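Side-chain contact in twin-arginine translocation pathway signal (Rhodoferax ferrireducens, PDB 5IM2), which binds benzoate and probably serves as the solute-binding component of a TRAP transport system: residues Met212-Ile217 and Val236-Val241. Residues are numbered along the deposited sequence; the frame is centred on the assembly and turned at random.
With BEZ (benzoic acid), chain B.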
# COMPACT_ATOMS: atom_id res chain seq x y z
N MET A 212 -11.87 -5.32 1.13
CA MET A 212 -11.86 -5.25 2.59
C MET A 212 -10.46 -4.90 3.06
O MET A 212 -9.49 -5.21 2.36
CB MET A 212 -12.32 -6.56 3.23
CG MET A 212 -11.28 -7.67 3.12
SD MET A 212 -11.83 -9.24 3.80
CE MET A 212 -13.04 -9.67 2.53
N PRO A 213 -10.30 -4.27 4.22
CA PRO A 213 -8.96 -3.98 4.72
C PRO A 213 -8.27 -5.20 5.32
O PRO A 213 -8.88 -6.23 5.63
CB PRO A 213 -9.22 -2.93 5.80
CG PRO A 213 -10.53 -3.26 6.30
CD PRO A 213 -11.34 -3.71 5.11
N LEU A 214 -6.96 -5.05 5.50
CA LEU A 214 -6.12 -6.17 5.89
C LEU A 214 -6.65 -6.94 7.09
O LEU A 214 -6.72 -8.17 7.00
CB LEU A 214 -4.70 -5.67 6.19
CG LEU A 214 -3.66 -6.73 6.63
CD1 LEU A 214 -3.21 -7.61 5.46
CD2 LEU A 214 -2.44 -6.08 7.30
N PRO A 215 -7.03 -6.31 8.22
CA PRO A 215 -7.35 -7.10 9.43
C PRO A 215 -8.57 -7.99 9.27
O PRO A 215 -8.72 -8.93 10.06
CB PRO A 215 -7.57 -6.04 10.51
CG PRO A 215 -6.98 -4.79 9.96
CD PRO A 215 -7.17 -4.88 8.48
N ALA A 216 -9.44 -7.71 8.29
CA ALA A 216 -10.66 -8.46 8.04
C ALA A 216 -10.39 -9.78 7.32
O ALA A 216 -11.30 -10.60 7.19
CB ALA A 216 -11.63 -7.60 7.23
N ILE A 217 -9.17 -10.00 6.82
CA ILE A 217 -8.94 -11.10 5.88
C ILE A 217 -9.05 -12.44 6.58
O ILE A 217 -9.70 -13.35 6.05
CB ILE A 217 -7.60 -10.93 5.15
CG1 ILE A 217 -7.73 -9.79 4.13
CG2 ILE A 217 -7.21 -12.20 4.40
CD1 ILE A 217 -6.42 -9.36 3.53
N VAL A 236 2.08 -11.19 4.87
CA VAL A 236 1.33 -12.44 4.98
C VAL A 236 1.45 -13.04 6.38
O VAL A 236 0.42 -13.44 6.95
CB VAL A 236 1.79 -13.41 3.88
CG1 VAL A 236 1.52 -14.89 4.20
CG2 VAL A 236 1.19 -13.01 2.57
N PRO A 237 2.63 -13.16 6.97
CA PRO A 237 2.70 -13.78 8.30
C PRO A 237 2.02 -12.99 9.39
O PRO A 237 1.64 -13.59 10.41
CB PRO A 237 4.21 -13.89 8.57
CG PRO A 237 4.88 -13.61 7.28
CD PRO A 237 3.97 -12.82 6.43
N SER A 238 1.86 -11.67 9.25
CA SER A 238 1.26 -10.87 10.32
C SER A 238 -0.21 -11.19 10.49
O SER A 238 -0.75 -10.96 11.58
CB SER A 238 1.45 -9.36 10.06
OG SER A 238 0.48 -8.87 9.11
N VAL A 239 -0.86 -11.69 9.44
CA VAL A 239 -2.26 -12.12 9.48
C VAL A 239 -2.38 -13.63 9.33
O VAL A 239 -3.48 -14.14 9.08
CB VAL A 239 -3.10 -11.39 8.41
CG1 VAL A 239 -3.41 -9.99 8.89
CG2 VAL A 239 -2.42 -11.37 7.02
N LYS A 240 -1.27 -14.35 9.48
CA LYS A 240 -1.25 -15.81 9.46
C LYS A 240 -1.93 -16.34 8.21
O LYS A 240 -2.63 -17.35 8.23
CB LYS A 240 -1.87 -16.37 10.75
CG LYS A 240 -1.09 -16.03 12.03
CD LYS A 240 -1.47 -14.67 12.61
CE LYS A 240 -2.83 -14.69 13.32
NZ LYS A 240 -3.47 -13.34 13.40
N VAL A 241 -1.73 -15.64 7.09
CA VAL A 241 -2.36 -16.07 5.84
C VAL A 241 -1.67 -17.30 5.26
O VAL A 241 -2.31 -18.09 4.55
CB VAL A 241 -2.41 -14.89 4.84
CG1 VAL A 241 -2.42 -15.38 3.38
CG2 VAL A 241 -3.66 -14.07 5.12
C BEZ B . -3.35 -4.62 2.19
O1 BEZ B . -3.37 -5.29 1.11
O2 BEZ B . -4.42 -4.18 2.66
C1 BEZ B . -2.04 -4.38 2.89
C2 BEZ B . -2.02 -3.63 4.06
C3 BEZ B . -0.80 -3.45 4.72
C4 BEZ B . 0.36 -4.00 4.19
C5 BEZ B . 0.33 -4.72 3.02
C6 BEZ B . -0.89 -4.92 2.36
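L214 lays its branched end against V239, and the contact illustrates how a pocket-lining side chain can be held from behind by residues that do not touch the ligand themselves. L214 CG lies 4.0 Å from V239 CG1, while L214 CD1 packs against V239 CG2 at 4.1 Å; the two side chains meet at a slant, with both methyls of the valine engaged. The leucine reaches across because its CG stands anti to the backbone N (chi1 180°), which carries the fork forward although its CB starts out to one side of the partner loop. The other branch is spent on the ligand. L214 CD2 lies on one face side of the benzoate ring, just beyond the C2-C3 bond in projection and 4.0 Å from C3, and L214 CB is 3.8 Å from carboxylate atom O2, so the leucine stands between the ligand and V239, with a different branch turned to each. S238 OG is only a peripheral neighbour, 4.4 Å from L214 CD2; its hydrogen bond goes instead to V235 O, within its own loop. Farther from benzoate, I217 CG2 meets V241 CG2 at 4.1 Å, a second slanting methyl contact. No hydrogen bond links the two segments: each holds its own turn, as when A216 N binds P213 O, and side-chain van der Waals contact joins them. L214 N is hydrogen-bonded to Y118 OH, which also bonds benzoate, while R192 NH2 bonds both M212 O and the ligand, so loop and carboxylate share their polar partners. The contact pairs the turn between strand 208-211 and helix 217-223 with the turn that leads from strand 228-232 into helix 241-244, and L231 of that strand touches L214, I217 and V241 alike.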